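Local structure of glycoside hydrolase (Streptococcus pneumoniae serotype 4, 6ORH) at residues A[294-299]-A[306-311]; A[342-347]-A[364-369]. The protein probably hydrolyses alpha-L-fucose from glycans, one of two complementary fucosidases with which the bacterium breaks down host-derived carbohydrate antigens. The protein carries 2 engineered substitutions. One frame throughout, in Å; residues are numbered along the deposited sequence.

Interaction 1: A[294-299]-A[306-311]; sequences LNIPPN and AKDIER
Asp-308 meets both Ile-296 and Pro-297 with one carboxylate oxygen, OD2. The direct touches are loose van der Waals contacts. CG2 of Ile-296 lies 4.1 Å from OD2 of Asp-308, and CD of Pro-297 lies 4.0 Å from the same oxygen. The two approaches differ in direction. Ile-296 and Asp-308 run past each other in opposite senses, whereas the side chains of Pro-297 and Asp-308 cross at about a right angle. In Ile-296 the CG2 branch is anti to the backbone N. This turns that methyl to the helix and leaves CG1 beside the N.

The polar link is made by one bridging water. It donates to O of Pro-297 at 2.8 Å and to OD2 of Asp-308, also at 2.8 Å. The angle at the water between its two acceptors is about 117°, well suited to a molecule using both of its hydrogens. Asp-308 has CG anti to its carbonyl carbon (chi1 -63°), which carries the carboxylate out from the first turn of helix 306-322 to this water.

The charged partner lies outside the two segments. Arg-261 NE forms a salt bridge with OD2, and the ring of Pro-297 also packs on Arg-261. Asp-305 brings a like charge close to OD1.

Residues 294-295 end the last strand of the TIM barrel, 296-299 start the loop after it, and 306-311 open the helix that follows. Pro-297 is about 11 Å from a bound fucose, side chain to ligand, so the contact does not itself line the sugar site.

OD2 thus serves a water and an arginine while apolar atoms flank it. Arg-261 probably favours a charged carboxylate, partly countered by Asp-305. Asp-308 OD2 and Pro-297 O are both acceptors and cannot bond directly; the water supplies a hydrogen to each.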
ATOM      1  N   LEU A 294      18.619   5.329   5.331  1.00 12.22           N
ATOM      2  CA  LEU A 294      18.085   5.773   6.614  1.00 11.73           C
ATOM      3  C   LEU A 294      19.024   6.811   7.212  1.00 11.24           C
ATOM      4  O   LEU A 294      20.197   6.537   7.384  1.00 12.24           O
ATOM      5  CB  LEU A 294      17.951   4.571   7.556  1.00 12.05           C
ATOM      6  CG  LEU A 294      17.371   4.889   8.935  1.00 12.99           C
ATOM      7  CD1 LEU A 294      15.905   5.334   8.839  1.00 13.38           C
ATOM      8  CD2 LEU A 294      17.509   3.650   9.837  1.00 14.47           C
ATOM      9  N   ASN A 295      18.483   7.992   7.500  1.00 11.49           N
ATOM     10  CA  ASN A 295      19.272   9.106   8.022  1.00 12.25           C
ATOM     11  C   ASN A 295      19.371   9.052   9.547  1.00 12.64           C
ATOM     12  O   ASN A 295      18.357   8.926  10.226  1.00 13.56           O
ATOM     13  CB  ASN A 295      18.657  10.451   7.626  1.00 12.40           C
ATOM     14  CG  ASN A 295      19.344  11.620   8.301  1.00 12.95           C
ATOM     15  OD1 ASN A 295      20.434  12.059   7.887  1.00 13.14           O
ATOM     16  ND2 ASN A 295      18.688  12.187   9.312  1.00 13.14           N
ATOM     17  N   ILE A 296      20.608   9.158  10.064  1.00 12.68           N
ATOM     18  CA  ILE A 296      20.882   9.156  11.504  1.00 13.80           C
ATOM     19  C   ILE A 296      21.683  10.429  11.775  1.00 13.96           C
ATOM     20  O   ILE A 296      22.826  10.527  11.309  1.00 14.39           O
ATOM     21  CB  ILE A 296      21.733   7.943  11.950  1.00 14.60           C
ATOM     22  CG1 ILE A 296      21.310   6.620  11.300  1.00 17.54           C
ATOM     23  CG2 ILE A 296      21.771   7.884  13.482  1.00 15.79           C
ATOM     24  CD1 ILE A 296      19.990   6.157  11.792  1.00 19.24           C
ATOM     25  N   PRO A 297      21.100  11.439  12.465  1.00 13.63           N
ATOM     26  CA  PRO A 297      21.757  12.739  12.636  1.00 13.63           C
ATOM     27  C   PRO A 297      22.553  12.846  13.928  1.00 14.84           C
ATOM     28  O   PRO A 297      22.010  12.736  15.019  1.00 15.03           O
ATOM     29  CB  PRO A 297      20.581  13.710  12.690  1.00 13.95           C
ATOM     30  CG  PRO A 297      19.471  12.890  13.332  1.00 14.40           C
ATOM     31  CD  PRO A 297      19.700  11.439  12.939  1.00 14.49           C
ATOM     32  N   PRO A 298      23.882  13.065  13.846  1.00 13.59           N
ATOM     33  CA  PRO A 298      24.659  13.311  15.062  1.00 13.81           C
ATOM     34  C   PRO A 298      24.174  14.581  15.762  1.00 13.82           C
ATOM     35  O   PRO A 298      23.672  15.529  15.136  1.00 14.25           O
ATOM     36  CB  PRO A 298      26.077  13.542  14.500  1.00 13.58           C
ATOM     37  CG  PRO A 298      26.082  12.776  13.191  1.00 13.33           C
ATOM     38  CD  PRO A 298      24.704  13.061  12.623  1.00 14.28           C
ATOM     39  N   ASN A 299      24.386  14.594  17.091  1.00 13.42           N
ATOM     40  CA  ASN A 299      23.948  15.659  17.983  1.00 14.32           C
ATOM     41  C   ASN A 299      25.003  16.763  18.041  1.00 14.80           C
ATOM     42  O   ASN A 299      25.976  16.747  17.297  1.00 14.50           O
ATOM     43  CB  ASN A 299      23.577  15.094  19.367  1.00 14.56           C
ATOM     44  CG  ASN A 299      24.770  14.518  20.110  1.00 15.26           C
ATOM     45  OD1 ASN A 299      25.920  14.825  19.785  1.00 15.51           O
ATOM     46  ND2 ASN A 299      24.515  13.644  21.070  1.00 16.54           N
ATOM     47  N   ALA A 306      21.881   8.269  21.952  1.00 15.28           N
ATOM     48  CA  ALA A 306      21.869   6.958  22.581  1.00 16.62           C
ATOM     49  C   ALA A 306      20.660   6.112  22.161  1.00 15.73           C
ATOM     50  O   ALA A 306      20.808   4.895  21.993  1.00 17.01           O
ATOM     51  CB  ALA A 306      21.909   7.115  24.092  1.00 16.85           C
ATOM     52  N   LYS A 307      19.484   6.762  22.048  1.00 17.37           N
ATOM     53  CA  LYS A 307      18.239   6.066  21.729  1.00 18.70           C
ATOM     54  C   LYS A 307      18.298   5.589  20.276  1.00 17.21           C
ATOM     55  O   LYS A 307      17.980   4.431  20.002  1.00 17.31           O
ATOM     56  CB  LYS A 307      17.032   6.983  21.926  1.00 21.13           C
ATOM     57  CG  LYS A 307      16.888   7.540  23.348  1.00 26.80           C
ATOM     58  CD  LYS A 307      15.690   8.481  23.550  1.00 30.11           C
ATOM     59  CE  LYS A 307      15.620   9.679  22.613  1.00 32.10           C
ATOM     60  NZ  LYS A 307      16.769  10.607  22.770  1.00 35.13           N
ATOM     61  N   ASP A 308      18.836   6.454  19.398  1.00 16.73           N
ATOM     62  CA  ASP A 308      18.967   6.070  17.993  1.00 15.83           C
ATOM     63  C   ASP A 308      19.870   4.853  17.849  1.00 15.23           C
ATOM     64  O   ASP A 308      19.604   3.953  17.061  1.00 16.32           O
ATOM     65  CB  ASP A 308      19.560   7.192  17.132  1.00 16.18           C
ATOM     66  CG  ASP A 308      18.716   8.450  17.071  1.00 17.37           C
ATOM     67  OD1 ASP A 308      17.816   8.606  17.934  1.00 18.98           O
ATOM     68  OD2 ASP A 308      18.961   9.276  16.168  1.00 16.52           O
ATOM     69  N   ILE A 309      21.012   4.845  18.570  1.00 14.26           N
ATOM     70  CA  ILE A 309      21.909   3.718  18.514  1.00 14.60           C
ATOM     71  C   ILE A 309      21.198   2.434  18.965  1.00 15.00           C
ATOM     72  O   ILE A 309      21.298   1.396  18.306  1.00 15.11           O
ATOM     73  CB  ILE A 309      23.172   4.010  19.355  1.00 13.57           C
ATOM     74  CG1 ILE A 309      23.961   5.179  18.758  1.00 13.88           C
ATOM     75  CG2 ILE A 309      24.022   2.754  19.460  1.00 14.46           C
ATOM     76  CD1 ILE A 309      25.028   5.761  19.730  1.00 14.58           C
ATOM     77  N   GLU A 310      20.499   2.496  20.113  1.00 16.45           N
ATOM     78  CA  GLU A 310      19.796   1.327  20.619  1.00 18.40           C
ATOM     79  C   GLU A 310      18.831   0.798  19.549  1.00 17.84           C
ATOM     80  O   GLU A 310      18.774  -0.414  19.310  1.00 18.87           O
ATOM     81  CB  GLU A 310      19.065   1.729  21.904  1.00 22.90           C
ATOM     82  CG  GLU A 310      18.325   0.586  22.553  1.00 27.51           C
ATOM     83  CD  GLU A 310      18.012   0.981  23.984  1.00 36.34           C
ATOM     84  OE1 GLU A 310      18.697   0.442  24.892  1.00 38.24           O
ATOM     85  OE2 GLU A 310      17.136   1.876  24.183  1.00 37.46           O
ATOM     86  N   ARG A 311      18.140   1.732  18.896  1.00 17.69           N
ATOM     87  CA  ARG A 311      17.113   1.411  17.911  1.00 18.24           C
ATOM     88  C   ARG A 311      17.741   0.744  16.681  1.00 18.19           C
ATOM     89  O   ARG A 311      17.180  -0.200  16.116  1.00 16.75           O
ATOM     90  CB  ARG A 311      16.338   2.695  17.604  1.00 19.35           C
ATOM     91  CG  ARG A 311      15.157   2.536  16.658  1.00 22.46           C
ATOM     92  CD  ARG A 311      14.083   1.576  17.151  1.00 21.59           C
ATOM     93  NE  ARG A 311      13.856   1.493  18.593  1.00 26.75           N
ATOM     94  CZ  ARG A 311      13.219   2.383  19.341  1.00 25.32           C
ATOM     95  NH1 ARG A 311      12.771   3.515  18.826  1.00 25.00           N
ATOM     96  NH2 ARG A 311      13.054   2.138  20.635  1.00 30.07           N
TER
HETATM   97  O   HOH W   1      21.533  10.339  16.383  1.00 16.04           O

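Interaction 2: A[342-347]-A[364-369]; sequences FACRHL and IQLELD
The backbone N of Leu-347 donates to O of Cys-344 at 3.0 Å. The bond spans three residues and belongs to the short 3-10 turn 344-347. It brings the side chains of Cys-344 and Leu-347 to the same side, where both meet Leu-366. A second bond of the same length, from N of His-346 to O of Ala-343, secures the start of the turn.

Leu-366 divides its two methyls between the two partners. Its CD1 touches CD1 of Leu-347 at 3.8 Å. Its CD2 touches SG of Cys-344 at 3.9 Å. The two leucines cross at about a right angle and meet methyl to methyl. In Leu-366 CG is anti to the carbonyl carbon (chi1 -67°), which sends the isobutyl fork out to the turn.

The domain is a beta-sandwich of the F5/8 type C, galactose-binding kind. Strand 364-370 lies in one sheet, between strands 332-334 and 428-436. The 3-10 turn leans on the other sheet through a backbone bond of Leu-347 with Ile-445. Val-333 and Trp-356, from the outermost strands of the two sheets, pack around the contact, so it joins the turn to both sheets at that edge. Trp-356 touches all three of its residues, and Val-333 packs on Cys-344 and Leu-347.

Glu-367 forms a salt bridge with Arg-430, and His-346 ND1 bonds to O of Ser-355. His-346 is a calcium ligand in this protein, though no calcium is bound here. The side chain of Leu-347 is about 6 Å from that of Thr-443, another calcium ligand.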
ATOM      1  N   PHE A 342      17.078 -24.375 -16.342  1.00 21.06           N
ATOM      2  CA  PHE A 342      16.191 -23.396 -15.705  1.00 20.58           C
ATOM      3  C   PHE A 342      15.111 -24.120 -14.899  1.00 20.76           C
ATOM      4  O   PHE A 342      13.951 -23.720 -14.877  1.00 18.69           O
ATOM      5  CB  PHE A 342      15.586 -22.467 -16.773  1.00 21.90           C
ATOM      6  CG  PHE A 342      16.635 -21.569 -17.379  1.00 22.99           C
ATOM      7  CD1 PHE A 342      17.098 -20.468 -16.682  1.00 22.71           C
ATOM      8  CD2 PHE A 342      17.220 -21.879 -18.601  1.00 24.49           C
ATOM      9  CE1 PHE A 342      18.105 -19.670 -17.211  1.00 26.32           C
ATOM     10  CE2 PHE A 342      18.224 -21.082 -19.131  1.00 27.39           C
ATOM     11  CZ  PHE A 342      18.668 -19.976 -18.435  1.00 26.11           C
ATOM     12  N   ALA A 343      15.490 -25.229 -14.243  1.00 18.86           N
ATOM     13  CA  ALA A 343      14.503 -26.079 -13.603  1.00 19.05           C
ATOM     14  C   ALA A 343      13.899 -25.438 -12.350  1.00 17.33           C
ATOM     15  O   ALA A 343      14.529 -24.629 -11.666  1.00 19.71           O
ATOM     16  CB  ALA A 343      15.137 -27.422 -13.260  1.00 18.63           C
ATOM     17  N   CYS A 344      12.688 -25.888 -12.013  1.00 19.37           N
ATOM     18  CA  CYS A 344      11.984 -25.438 -10.828  1.00 18.91           C
ATOM     19  C   CYS A 344      12.801 -25.626  -9.553  1.00 20.68           C
ATOM     20  O   CYS A 344      12.726 -24.800  -8.646  1.00 19.60           O
ATOM     21  CB  CYS A 344      10.657 -26.169 -10.652  1.00 20.43           C
ATOM     22  SG  CYS A 344       9.480 -25.941 -12.006  1.00 23.16           S
ATOM     23  N   ARG A 345      13.584 -26.716  -9.480  1.00 22.72           N
ATOM     24  CA  ARG A 345      14.311 -27.035  -8.258  1.00 24.44           C
ATOM     25  C   ARG A 345      15.327 -25.943  -7.933  1.00 24.15           C
ATOM     26  O   ARG A 345      15.792 -25.846  -6.799  1.00 26.61           O
ATOM     27  CB  ARG A 345      14.982 -28.414  -8.373  1.00 24.98           C
ATOM     28  CG  ARG A 345      15.997 -28.527  -9.504  1.00 28.48           C
ATOM     29  CD  ARG A 345      16.929 -29.741  -9.417  1.00 32.65           C
ATOM     30  NE  ARG A 345      17.490 -29.946  -8.080  1.00 36.07           N
ATOM     31  CZ  ARG A 345      18.562 -29.331  -7.567  1.00 38.91           C
ATOM     32  NH1 ARG A 345      19.259 -28.456  -8.275  1.00 36.97           N
ATOM     33  NH2 ARG A 345      18.946 -29.618  -6.335  1.00 42.24           N
ATOM     34  N   HIS A 346      15.637 -25.090  -8.918  1.00 23.86           N
ATOM     35  CA  HIS A 346      16.587 -24.008  -8.718  1.00 22.90           C
ATOM     36  C   HIS A 346      16.059 -22.920  -7.780  1.00 22.80           C
ATOM     37  O   HIS A 346      16.819 -22.051  -7.353  1.00 25.39           O
ATOM     38  CB  HIS A 346      17.018 -23.435 -10.073  1.00 24.68           C
ATOM     39  CG  HIS A 346      17.840 -24.405 -10.852  1.00 26.27           C
ATOM     40  ND1 HIS A 346      18.101 -24.246 -12.206  1.00 23.88           N
ATOM     41  CD2 HIS A 346      18.412 -25.578 -10.480  1.00 26.46           C
ATOM     42  CE1 HIS A 346      18.850 -25.252 -12.620  1.00 27.63           C
ATOM     43  NE2 HIS A 346      19.040 -26.096 -11.577  1.00 25.85           N
ATOM     44  N   LEU A 347      14.761 -22.949  -7.465  1.00 21.39           N
ATOM     45  CA  LEU A 347      14.173 -21.899  -6.644  1.00 20.14           C
ATOM     46  C   LEU A 347      14.435 -22.129  -5.158  1.00 20.96           C
ATOM     47  O   LEU A 347      14.353 -21.190  -4.378  1.00 19.75           O
ATOM     48  CB  LEU A 347      12.672 -21.838  -6.937  1.00 21.29           C
ATOM     49  CG  LEU A 347      12.340 -21.391  -8.355  1.00 22.12           C
ATOM     50  CD1 LEU A 347      10.914 -21.766  -8.743  1.00 24.44           C
ATOM     51  CD2 LEU A 347      12.569 -19.891  -8.482  1.00 23.86           C
ATOM     52  N   ILE A 364       1.282 -18.880 -14.939  1.00 19.17           N
ATOM     53  CA  ILE A 364       2.240 -19.914 -14.561  1.00 18.26           C
ATOM     54  C   ILE A 364       2.127 -20.209 -13.072  1.00 20.12           C
ATOM     55  O   ILE A 364       2.236 -19.321 -12.220  1.00 17.78           O
ATOM     56  CB  ILE A 364       3.676 -19.554 -15.004  1.00 16.35           C
ATOM     57  CG1 ILE A 364       3.853 -19.636 -16.520  1.00 19.06           C
ATOM     58  CG2 ILE A 364       4.702 -20.444 -14.283  1.00 18.82           C
ATOM     59  CD1 ILE A 364       5.130 -19.021 -17.050  1.00 20.89           C
ATOM     60  N   GLN A 365       1.952 -21.498 -12.751  1.00 20.07           N
ATOM     61  CA  GLN A 365       1.720 -21.881 -11.377  1.00 20.96           C
ATOM     62  C   GLN A 365       2.879 -22.750 -10.903  1.00 20.98           C
ATOM     63  O   GLN A 365       3.073 -23.845 -11.439  1.00 22.98           O
ATOM     64  CB  GLN A 365       0.399 -22.641 -11.284  1.00 21.52           C
ATOM     65  CG  GLN A 365       0.106 -23.143  -9.882  1.00 21.35           C
ATOM     66  CD  GLN A 365      -1.333 -23.574  -9.808  1.00 27.87           C
ATOM     67  OE1 GLN A 365      -2.246 -22.774 -10.024  1.00 30.91           O
ATOM     68  NE2 GLN A 365      -1.539 -24.860  -9.585  1.00 31.42           N
ATOM     69  N   LEU A 366       3.636 -22.237  -9.928  1.00 18.42           N
ATOM     70  CA  LEU A 366       4.677 -23.005  -9.244  1.00 18.96           C
ATOM     71  C   LEU A 366       4.110 -23.476  -7.908  1.00 20.45           C
ATOM     72  O   LEU A 366       3.542 -22.687  -7.157  1.00 21.50           O
ATOM     73  CB  LEU A 366       5.906 -22.110  -9.014  1.00 18.15           C
ATOM     74  CG  LEU A 366       6.644 -21.685 -10.275  1.00 19.32           C
ATOM     75  CD1 LEU A 366       7.562 -20.492 -10.002  1.00 19.14           C
ATOM     76  CD2 LEU A 366       7.431 -22.877 -10.825  1.00 21.94           C
ATOM     77  N   GLU A 367       4.250 -24.776  -7.591  1.00 18.25           N
ATOM     78  CA  GLU A 367       3.758 -25.259  -6.308  1.00 19.41           C
ATOM     79  C   GLU A 367       4.934 -25.814  -5.511  1.00 18.82           C
ATOM     80  O   GLU A 367       5.731 -26.600  -6.055  1.00 20.84           O
ATOM     81  CB  GLU A 367       2.704 -26.353  -6.515  1.00 19.74           C
ATOM     82  CG  GLU A 367       2.090 -26.849  -5.209  1.00 21.80           C
ATOM     83  CD  GLU A 367       0.853 -27.713  -5.411  1.00 24.65           C
ATOM     84  OE1 GLU A 367       0.042 -27.392  -6.289  1.00 24.04           O
ATOM     85  OE2 GLU A 367       0.706 -28.729  -4.698  1.00 28.53           O
ATOM     86  N   LEU A 368       5.040 -25.373  -4.254  1.00 19.07           N
ATOM     87  CA  LEU A 368       6.088 -25.841  -3.351  1.00 20.74           C
ATOM     88  C   LEU A 368       5.457 -26.829  -2.383  1.00 21.42           C
ATOM     89  O   LEU A 368       4.382 -26.559  -1.848  1.00 21.66           O
ATOM     90  CB  LEU A 368       6.679 -24.684  -2.535  1.00 21.66           C
ATOM     91  CG  LEU A 368       7.699 -23.815  -3.270  1.00 23.59           C
ATOM     92  CD1 LEU A 368       6.989 -22.924  -4.273  1.00 27.08           C
ATOM     93  CD2 LEU A 368       8.483 -22.949  -2.299  1.00 23.43           C
ATOM     94  N   ASP A 369       6.169 -27.944  -2.139  1.00 22.94           N
ATOM     95  CA  ASP A 369       5.822 -28.892  -1.088  1.00 23.20           C
ATOM     96  C   ASP A 369       6.962 -28.895  -0.073  1.00 21.81           C
ATOM     97  O   ASP A 369       8.058 -29.330  -0.396  1.00 23.36           O
ATOM     98  CB  ASP A 369       5.610 -30.295  -1.678  1.00 23.00           C
ATOM     99  CG  ASP A 369       5.188 -31.328  -0.633  1.00 26.66           C
ATOM    100  OD1 ASP A 369       5.267 -31.036   0.575  1.00 22.55           O
ATOM    101  OD2 ASP A 369       4.762 -32.423  -1.051  1.00 31.90           O
TER

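In the fold
From the N terminus the chain first builds the catalytic TIM barrel. Interaction 1 comes at its end: it closes the short loop from strand 292-295 to helix 306-322, the last beta-alpha step of the barrel. The helix then leads on to the C-terminal sandwich domain. There interaction 2 closes a longer loop, from the turn at 342-347 through strand 356-357 to strand 364-370. The two loops follow in series and neither encloses nor crosses the other. The centres of interactions 1 and 2 are about 42 Å apart, and the two do not touch. Each contact ties parts of its own domain, barrel strand to barrel helix and turn to sheet.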